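Local structure of phospholipase C-beta (PLC-beta) (Sepia officinalis, 3QR0) at residues Asn150-Trp155 / Leu302-Met307; Gly243-Val248 / Gly295-Glu300; Glu641-Gly646 / Phe708-Leu713. The protein is a multidomain protein of the phospholipase C-beta family, joining a PH domain, EF-hand-like repeats, a calcium-carrying TIM barrel and a C2 domain. All blocks are in the same frame, centred on the assembly; numbering follows the deposited sequence.

Contact 1 (Asn150-Trp155 / Leu302-Met307)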
loop_
_atom_site.group_PDB
_atom_site.type_symbol
_atom_site.label_atom_id
_atom_site.label_comp_id
_atom_site.label_asym_id
_atom_site.label_seq_id
_atom_site.Cartn_x
_atom_site.Cartn_y
_atom_site.Cartn_z
ATOM N N ASN A 150 -2.108 14.839 -5.377
ATOM C CA ASN A 150 -0.857 15.459 -5.792
ATOM C C ASN A 150 -0.490 16.534 -4.769
ATOM O O ASN A 150 -1.239 16.763 -3.816
ATOM C CB ASN A 150 -1.008 16.037 -7.214
ATOM C CG ASN A 150 0.325 16.204 -7.939
ATOM O OD1 ASN A 150 1.390 15.974 -7.367
ATOM N ND2 ASN A 150 0.266 16.620 -9.205
ATOM N N GLN A 151 0.648 17.192 -4.959
ATOM C CA GLN A 151 1.151 18.149 -3.972
ATOM C C GLN A 151 0.218 19.333 -3.693
ATOM O O GLN A 151 0.131 19.776 -2.543
ATOM C CB GLN A 151 2.534 18.662 -4.368
ATOM C CG GLN A 151 3.283 19.315 -3.220
ATOM C CD GLN A 151 4.660 19.785 -3.625
ATOM O OE1 GLN A 151 4.950 20.987 -3.610
ATOM N NE2 GLN A 151 5.520 18.844 -4.003
ATOM N N LEU A 152 -0.471 19.844 -4.716
ATOM C CA LEU A 152 -1.449 20.929 -4.513
ATOM C C LEU A 152 -2.582 20.487 -3.584
ATOM O O LEU A 152 -3.048 21.263 -2.750
ATOM C CB LEU A 152 -2.036 21.421 -5.840
ATOM C CG LEU A 152 -2.923 22.671 -5.761
ATOM C CD1 LEU A 152 -2.098 23.902 -5.389
ATOM C CD2 LEU A 152 -3.655 22.903 -7.084
ATOM N N GLY A 153 -3.026 19.243 -3.738
ATOM C CA GLY A 153 -3.996 18.654 -2.818
ATOM C C GLY A 153 -3.488 18.577 -1.388
ATOM O O GLY A 153 -4.257 18.778 -0.441
ATOM N N GLU A 154 -2.200 18.282 -1.219
ATOM C CA GLU A 154 -1.596 18.257 0.113
ATOM C C GLU A 154 -1.448 19.661 0.689
ATOM O O GLU A 154 -1.508 19.845 1.905
ATOM C CB GLU A 154 -0.241 17.548 0.105
ATOM C CG GLU A 154 -0.332 16.035 -0.066
ATOM C CD GLU A 154 -0.935 15.312 1.147
ATOM O OE1 GLU A 154 -1.128 15.930 2.219
ATOM O OE2 GLU A 154 -1.227 14.107 1.014
ATOM N N TRP A 155 -1.247 20.639 -0.190
ATOM C CA TRP A 155 -1.187 22.035 0.214
ATOM C C TRP A 155 -2.572 22.475 0.691
ATOM O O TRP A 155 -2.687 23.191 1.684
ATOM C CB TRP A 155 -0.705 22.901 -0.948
ATOM C CG TRP A 155 -0.211 24.251 -0.544
ATOM C CD1 TRP A 155 -0.707 25.457 -0.945
ATOM C CD2 TRP A 155 0.882 24.537 0.333
ATOM N NE1 TRP A 155 0.009 26.478 -0.369
ATOM C CE2 TRP A 155 0.989 25.942 0.421
ATOM C CE3 TRP A 155 1.777 23.742 1.059
ATOM C CZ2 TRP A 155 1.958 26.572 1.202
ATOM C CZ3 TRP A 155 2.746 24.368 1.833
ATOM C CH2 TRP A 155 2.825 25.773 1.897
ATOM N N LEU A 302 2.081 27.319 -14.757
ATOM C CA LEU A 302 2.687 26.015 -15.055
ATOM C C LEU A 302 2.951 25.214 -13.787
ATOM O O LEU A 302 2.626 24.029 -13.714
ATOM C CB LEU A 302 4.002 26.185 -15.830
ATOM C CG LEU A 302 4.762 24.898 -16.180
ATOM C CD1 LEU A 302 3.909 23.985 -17.065
ATOM C CD2 LEU A 302 6.080 25.217 -16.861
ATOM N N LEU A 303 3.556 25.857 -12.796
ATOM C CA LEU A 303 3.838 25.202 -11.517
ATOM C C LEU A 303 2.543 24.723 -10.863
ATOM O O LEU A 303 2.488 23.624 -10.310
ATOM C CB LEU A 303 4.596 26.148 -10.577
ATOM C CG LEU A 303 5.026 25.588 -9.215
ATOM C CD1 LEU A 303 5.640 24.193 -9.342
ATOM C CD2 LEU A 303 6.003 26.546 -8.548
ATOM N N TYR A 304 1.498 25.542 -10.948
ATOM C CA TYR A 304 0.182 25.169 -10.419
ATOM C C TYR A 304 -0.308 23.883 -11.098
ATOM O O TYR A 304 -0.699 22.929 -10.427
ATOM C CB TYR A 304 -0.819 26.313 -10.631
ATOM C CG TYR A 304 -2.184 26.087 -10.015
ATOM C CD1 TYR A 304 -2.507 26.620 -8.767
ATOM C CD2 TYR A 304 -3.157 25.354 -10.684
ATOM C CE1 TYR A 304 -3.766 26.416 -8.199
ATOM C CE2 TYR A 304 -4.418 25.143 -10.122
ATOM C CZ TYR A 304 -4.714 25.681 -8.888
ATOM O OH TYR A 304 -5.959 25.470 -8.346
ATOM N N PHE A 305 -0.272 23.855 -12.427
ATOM C CA PHE A 305 -0.653 22.651 -13.174
ATOM C C PHE A 305 0.149 21.432 -12.732
ATOM O O PHE A 305 -0.408 20.359 -12.502
ATOM C CB PHE A 305 -0.449 22.816 -14.683
ATOM C CG PHE A 305 -0.397 21.497 -15.413
ATOM C CD1 PHE A 305 -1.557 20.772 -15.631
ATOM C CD2 PHE A 305 0.812 20.956 -15.829
ATOM C CE1 PHE A 305 -1.520 19.548 -16.274
ATOM C CE2 PHE A 305 0.856 19.732 -16.476
ATOM C CZ PHE A 305 -0.306 19.029 -16.696
ATOM N N LEU A 306 1.465 21.603 -12.645
ATOM C CA LEU A 306 2.364 20.484 -12.373
ATOM C C LEU A 306 2.063 19.834 -11.034
ATOM O O LEU A 306 2.314 18.642 -10.857
ATOM C CB LEU A 306 3.822 20.930 -12.422
ATOM C CG LEU A 306 4.397 21.284 -13.797
ATOM C CD1 LEU A 306 5.754 21.956 -13.617
ATOM C CD2 LEU A 306 4.508 20.052 -14.682
ATOM N N MET A 307 1.503 20.620 -10.115
ATOM C CA MET A 307 1.167 20.161 -8.773
ATOM C C MET A 307 -0.287 19.730 -8.622
ATOM O O MET A 307 -0.635 19.183 -7.591
ATOM C CB MET A 307 1.405 21.287 -7.764
ATOM C CG MET A 307 2.845 21.713 -7.592
ATOM S SD MET A 307 2.941 23.275 -6.697
ATOM C CE MET A 307 2.298 22.809 -5.088
HETATM O O HOH W 1 -3.631 18.097 -6.358
#
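Leu152 N donates to Met307 O at 3.0 Å, with an N-H...O angle of 158°, so a backbone N-H in the first turn of one helix, where no earlier carbonyl of its own helix serves it, takes up the carbonyl of Met307 on the other segment. Asn150, just before helix 151-165, adds a weak bond from ND2 to Leu306 O (3.3 Å); the same ND2 also reaches Cys308 O, so this amide suits a place beside several backbone carbonyls. Asn150 OD1 also accepts from Gln151 N (2.8 Å), the donor lying above the plane of the side-chain carbonyl; this helps hold the amide. A water bridges Gly153 N and, weakly, Met307 O. Packing begins where Leu152 CB meets Met307 CB at 3.9 Å. Having CG opposite its backbone N (chi1 -172°), Leu152 lays CD2 over one face of the Tyr304 ring, 3.8 Å from the centroid, a CH-pi contact displaced toward the ring's rim. The flexible Met307 chain bends at its end to bring CE to 3.5 Å from Gln151 OE1, an oxygen bonded to Tyr222 OH. The two helix segments run nearly perpendicular, 93° apart, with helix 215-225 packing on Leu152 and Met307, and His747 of strand 746-751 touching Asn150, Gln151 and Met307.

Contact 2 (Gly243-Val248 / Gly295-Glu300); sequences GNITTV and GQLTKE
Ile245 and Leu297 form the firmly bonded pair of a short, weakly bonded two-stranded antiparallel sheet in the EF-hand-like region, each strand leading within a residue or so into a helix, as the short sheet between paired EF-hand loops does. Their backbones exchange two hydrogen bonds: Ile245 N to Leu297 O at 3.0 Å, and Leu297 N to Ile245 O at 2.8 Å, the second almost straight. This is the tight part. Both side chains lie on one face of the sheet, CB to CB at 4.0 Å, and both touch Phe250, while Ile245 also packs on Phe235 and Leu238; branched aliphatic residues suit this buried side. Beyond this pair the strands are held less firmly, for Thr247 N reaches Gly295 O only through a weak, bent bond. Gly295 has positive phi and its CA lies 3.2 Å from Thr247 OG1, so the absence of a side chain suits this close approach. The threonines Thr246 and Thr298 are N-caps, their hydroxyls accepting from Met249 N and Gly301 N, and Thr298 OG1 also bonds Glu284. On the more open side, Gln296, whose face of the sheet is shared by Thr246, meets the amide of Asn244 from the loop before the strand. Asn244 CG sits opposite its carbonyl carbon (chi1 -73°), which sends the amide across the Gln296 side chain. A water there accepts from Asn244 N and donates to Gln296 OE1. That same oxygen receives Asn244 ND2 at 2.8 Å, the donor tilted 18° from the plane of the Gln296 carbonyl and the two amide planes 53° apart.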
loop_
_atom_site.group_PDB
_atom_site.type_symbol
_atom_site.label_atom_id
_atom_site.label_comp_id
_atom_site.label_asym_id
_atom_site.label_seq_id
_atom_site.Cartn_x
_atom_site.Cartn_y
_atom_site.Cartn_z
ATOM N N GLY A 243 8.050 33.548 -24.910
ATOM C CA GLY A 243 7.186 34.291 -23.995
ATOM C C GLY A 243 6.367 33.304 -23.192
ATOM O O GLY A 243 6.890 32.291 -22.737
ATOM N N ASN A 244 5.077 33.580 -23.035
ATOM C CA ASN A 244 4.194 32.665 -22.321
ATOM C C ASN A 244 3.961 31.360 -23.092
ATOM O O ASN A 244 4.188 31.289 -24.302
ATOM C CB ASN A 244 2.861 33.343 -21.998
ATOM C CG ASN A 244 2.984 34.385 -20.892
ATOM O OD1 ASN A 244 3.792 34.245 -19.973
ATOM N ND2 ASN A 244 2.169 35.426 -20.973
ATOM N N ILE A 245 3.542 30.323 -22.376
ATOM C CA ILE A 245 3.182 29.055 -22.999
ATOM C C ILE A 245 1.799 29.232 -23.616
ATOM O O ILE A 245 0.827 29.476 -22.900
ATOM C CB ILE A 245 3.156 27.897 -21.972
ATOM C CG1 ILE A 245 4.551 27.668 -21.374
ATOM C CG2 ILE A 245 2.661 26.606 -22.615
ATOM C CD1 ILE A 245 4.572 26.662 -20.227
ATOM N N THR A 246 1.723 29.138 -24.944
ATOM C CA THR A 246 0.451 29.268 -25.658
ATOM C C THR A 246 -0.378 27.984 -25.533
ATOM O O THR A 246 0.138 26.939 -25.135
ATOM C CB THR A 246 0.664 29.583 -27.152
ATOM O OG1 THR A 246 1.307 28.475 -27.796
ATOM C CG2 THR A 246 1.518 30.846 -27.331
ATOM N N THR A 247 -1.662 28.077 -25.876
ATOM C CA THR A 247 -2.566 26.922 -25.885
ATOM C C THR A 247 -1.998 25.743 -26.675
ATOM O O THR A 247 -2.031 24.605 -26.210
ATOM C CB THR A 247 -3.937 27.295 -26.482
ATOM O OG1 THR A 247 -4.551 28.298 -25.667
ATOM C CG2 THR A 247 -4.852 26.074 -26.567
ATOM N N VAL A 248 -1.464 26.027 -27.856
ATOM C CA VAL A 248 -0.912 24.992 -28.730
ATOM C C VAL A 248 0.360 24.381 -28.135
ATOM O O VAL A 248 0.545 23.163 -28.183
ATOM C CB VAL A 248 -0.651 25.541 -30.143
ATOM C CG1 VAL A 248 0.052 24.509 -31.008
ATOM C CG2 VAL A 248 -1.969 25.950 -30.785
ATOM N N GLY A 295 -5.412 31.970 -23.375
ATOM C CA GLY A 295 -4.481 31.068 -24.040
ATOM C C GLY A 295 -3.017 31.362 -23.766
ATOM O O GLY A 295 -2.168 31.124 -24.623
ATOM N N GLN A 296 -2.717 31.876 -22.576
ATOM C CA GLN A 296 -1.340 32.179 -22.193
ATOM C C GLN A 296 -1.071 31.720 -20.764
ATOM O O GLN A 296 -1.578 32.310 -19.811
ATOM C CB GLN A 296 -1.050 33.676 -22.330
ATOM C CG GLN A 296 -0.993 34.175 -23.773
ATOM C CD GLN A 296 -0.306 35.525 -23.911
ATOM O OE1 GLN A 296 0.727 35.778 -23.291
ATOM N NE2 GLN A 296 -0.873 36.396 -24.743
ATOM N N LEU A 297 -0.277 30.660 -20.632
ATOM C CA LEU A 297 0.066 30.090 -19.337
ATOM C C LEU A 297 1.410 30.642 -18.868
ATOM O O LEU A 297 2.416 30.538 -19.573
ATOM C CB LEU A 297 0.122 28.562 -19.434
ATOM C CG LEU A 297 0.351 27.774 -18.142
ATOM C CD1 LEU A 297 -0.796 27.978 -17.157
ATOM C CD2 LEU A 297 0.539 26.288 -18.452
ATOM N N THR A 298 1.409 31.229 -17.672
ATOM C CA THR A 298 2.600 31.823 -17.069
ATOM C C THR A 298 3.412 30.778 -16.299
ATOM O O THR A 298 2.970 29.643 -16.113
ATOM C CB THR A 298 2.215 32.969 -16.095
ATOM O OG1 THR A 298 1.383 32.452 -15.051
ATOM C CG2 THR A 298 1.461 34.083 -16.826
ATOM N N LYS A 299 4.598 31.179 -15.849
ATOM C CA LYS A 299 5.478 30.319 -15.049
ATOM C C LYS A 299 4.772 29.791 -13.792
ATOM O O LYS A 299 4.880 28.615 -13.452
ATOM C CB LYS A 299 6.722 31.116 -14.660
ATOM C CG LYS A 299 7.802 30.330 -13.942
ATOM C CD LYS A 299 9.085 31.148 -13.813
ATOM C CE LYS A 299 8.892 32.392 -12.949
ATOM N NZ LYS A 299 10.180 33.083 -12.669
ATOM N N GLU A 300 4.034 30.671 -13.123
ATOM C CA GLU A 300 3.317 30.313 -11.901
ATOM C C GLU A 300 2.109 29.431 -12.218
ATOM O O GLU A 300 1.766 28.540 -11.441
ATOM C CB GLU A 300 2.878 31.575 -11.149
ATOM C CG GLU A 300 4.025 32.387 -10.525
ATOM C CD GLU A 300 4.818 33.235 -11.520
ATOM O OE1 GLU A 300 4.325 33.519 -12.642
ATOM O OE2 GLU A 300 5.953 33.629 -11.171
HETATM O O HOH W 2 3.648 35.814 -24.467
#

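Contact 3 (Glu641-Gly646 / Phe708-Leu713); sequences ESTVDG and FKKVVL
Val644 CG2 meets Leu713 CD2 at 3.7 Å and Val712 CG1 at 4.2 Å, the apolar centre of a contact that has no direct hydrogen bond between its segments. Val712 turns CG1 opposite its backbone N (chi1 164°), and this branch also comes within 3.3 Å of Ser642 O; the second branch, CG2, lies near the carbonyl oxygens of Ser642 and Glu641, and there the beta branch widens the touch. To one side, Lys710, fully extended, reaches out toward the loop; its CE presses on Thr643 CG2 at 3.5 Å, closer than usual for two carbons, and the two side chains cross nearly at right angles. Two waters supply the polar links. One donates to Val712 O and accepts from Val644 N, each at 2.7 Å, and the other accepts from both Thr643 N and Lys710 NZ, the latter also at 2.7 Å. Further out, Asp681 fixes the turn after strand 706-711: its carboxylate oxygens accept from Val712 N and Leu713 N. The strand itself is an outer one of its sheet, bonded through Phe708 and Val711 to strand 650-660, and Leu713 packs against Val647 and Leu678. The contact thus joins the loop that leads into strand 650-660 to the end of strand 706-711 in the C2 domain. With carbon contacts and water bridges, and no direct hydrogen bond, its hold is probably modest, partly apolar and partly solvent-mediated.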
loop_
_atom_site.group_PDB
_atom_site.type_symbol
_atom_site.label_atom_id
_atom_site.label_comp_id
_atom_site.label_asym_id
_atom_site.label_seq_id
_atom_site.Cartn_x
_atom_site.Cartn_y
_atom_site.Cartn_z
ATOM N N GLU A 641 17.276 -12.943 -21.142
ATOM C CA GLU A 641 17.948 -11.643 -21.206
ATOM C C GLU A 641 17.658 -10.937 -22.532
ATOM O O GLU A 641 18.250 -9.898 -22.834
ATOM C CB GLU A 641 19.458 -11.821 -21.033
ATOM C CG GLU A 641 19.850 -12.646 -19.816
ATOM C CD GLU A 641 21.341 -12.637 -19.572
ATOM O OE1 GLU A 641 21.872 -11.562 -19.218
ATOM O OE2 GLU A 641 21.985 -13.699 -19.740
ATOM N N SER A 642 16.741 -11.501 -23.317
ATOM C CA SER A 642 16.397 -10.961 -24.625
ATOM C C SER A 642 14.916 -10.618 -24.671
ATOM O O SER A 642 14.139 -11.041 -23.806
ATOM C CB SER A 642 16.733 -11.978 -25.713
ATOM O OG SER A 642 16.034 -13.191 -25.483
ATOM N N THR A 643 14.525 -9.862 -25.689
ATOM C CA THR A 643 13.133 -9.449 -25.841
ATOM C C THR A 643 12.225 -10.669 -26.016
ATOM O O THR A 643 12.617 -11.671 -26.616
ATOM C CB THR A 643 12.939 -8.487 -27.030
ATOM O OG1 THR A 643 13.278 -9.157 -28.247
ATOM C CG2 THR A 643 13.810 -7.248 -26.876
ATOM N N VAL A 644 11.023 -10.579 -25.461
ATOM C CA VAL A 644 10.044 -11.653 -25.523
ATOM C C VAL A 644 9.083 -11.376 -26.677
ATOM O O VAL A 644 8.543 -10.276 -26.785
ATOM C CB VAL A 644 9.272 -11.761 -24.184
ATOM C CG1 VAL A 644 8.171 -12.808 -24.263
ATOM C CG2 VAL A 644 10.239 -12.081 -23.052
ATOM N N ASP A 645 8.887 -12.373 -27.540
ATOM C CA ASP A 645 8.004 -12.245 -28.702
ATOM C C ASP A 645 6.593 -11.910 -28.231
ATOM O O ASP A 645 6.031 -12.621 -27.403
ATOM C CB ASP A 645 7.998 -13.551 -29.506
ATOM C CG ASP A 645 7.190 -13.456 -30.795
ATOM O OD1 ASP A 645 7.381 -12.491 -31.573
ATOM O OD2 ASP A 645 6.372 -14.372 -31.047
ATOM N N GLY A 646 6.039 -10.818 -28.751
ATOM C CA GLY A 646 4.682 -10.393 -28.403
ATOM C C GLY A 646 4.617 -9.399 -27.258
ATOM O O GLY A 646 3.533 -8.943 -26.904
ATOM N N PHE A 708 17.483 3.499 -17.503
ATOM C CA PHE A 708 17.265 2.057 -17.566
ATOM C C PHE A 708 17.062 1.713 -19.038
ATOM O O PHE A 708 15.936 1.693 -19.533
ATOM C CB PHE A 708 16.043 1.648 -16.737
ATOM C CG PHE A 708 16.139 2.025 -15.288
ATOM C CD1 PHE A 708 15.751 3.285 -14.862
ATOM C CD2 PHE A 708 16.610 1.120 -14.349
ATOM C CE1 PHE A 708 15.835 3.640 -13.519
ATOM C CE2 PHE A 708 16.696 1.465 -13.004
ATOM C CZ PHE A 708 16.312 2.727 -12.590
ATOM N N LYS A 709 18.170 1.451 -19.726
ATOM C CA LYS A 709 18.206 1.434 -21.188
ATOM C C LYS A 709 17.216 0.451 -21.808
ATOM O O LYS A 709 16.422 0.830 -22.670
ATOM C CB LYS A 709 19.635 1.125 -21.666
ATOM C CG LYS A 709 19.851 1.209 -23.169
ATOM C CD LYS A 709 19.515 2.585 -23.727
ATOM C CE LYS A 709 20.073 2.762 -25.127
ATOM N NZ LYS A 709 19.635 4.051 -25.728
ATOM N N LYS A 710 17.265 -0.803 -21.371
ATOM C CA LYS A 710 16.422 -1.846 -21.942
ATOM C C LYS A 710 15.689 -2.606 -20.851
ATOM O O LYS A 710 16.287 -3.410 -20.137
ATOM C CB LYS A 710 17.256 -2.824 -22.768
ATOM C CG LYS A 710 16.424 -3.905 -23.459
ATOM C CD LYS A 710 17.283 -4.812 -24.333
ATOM C CE LYS A 710 16.418 -5.776 -25.140
ATOM N NZ LYS A 710 17.242 -6.764 -25.906
ATOM N N VAL A 711 14.392 -2.343 -20.727
ATOM C CA VAL A 711 13.536 -3.116 -19.839
ATOM C C VAL A 711 12.843 -4.188 -20.675
ATOM O O VAL A 711 11.918 -3.892 -21.435
ATOM C CB VAL A 711 12.489 -2.224 -19.150
ATOM C CG1 VAL A 711 11.673 -3.042 -18.149
ATOM C CG2 VAL A 711 13.172 -1.039 -18.469
ATOM N N VAL A 712 13.307 -5.431 -20.537
ATOM C CA VAL A 712 12.780 -6.552 -21.314
ATOM C C VAL A 712 11.280 -6.797 -21.114
ATOM O O VAL A 712 10.559 -7.008 -22.087
ATOM C CB VAL A 712 13.554 -7.855 -21.014
ATOM C CG1 VAL A 712 12.777 -9.073 -21.515
ATOM C CG2 VAL A 712 14.944 -7.800 -21.644
ATOM N N LEU A 713 10.817 -6.766 -19.864
ATOM C CA LEU A 713 9.412 -7.055 -19.549
ATOM C C LEU A 713 8.811 -5.978 -18.644
ATOM O O LEU A 713 8.700 -6.160 -17.429
ATOM C CB LEU A 713 9.282 -8.446 -18.908
ATOM C CG LEU A 713 8.124 -9.310 -19.418
ATOM C CD1 LEU A 713 6.793 -8.590 -19.307
ATOM C CD2 LEU A 713 8.380 -9.752 -20.852
HETATM O O HOH W 3 16.893 -9.078 -27.349
HETATM O O HOH W 4 10.219 -8.108 -24.564
#

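From the N terminus, the chain reaches 150-155 at the start of helix 151-165, and its partner 302-307 closes a mostly helical loop of 146 residues, tying that helix to helix 299-307. Contact 2 is nested inside that loop: 243-248 and 295-300 close a smaller one, without crossing, and pair the two EF-hand-like strands. Both use helix 299-307, and they touch where Leu302 packs against Leu297 CD1 and Ile245 CD1, their centres about 17 Å apart. Contact 3 follows in series, neither enclosing the others nor enclosed, and its strand-rich loop joins the segment before strand 650-660 to strand 706-711. Its nearest atoms stay about 20 Å from contact 1.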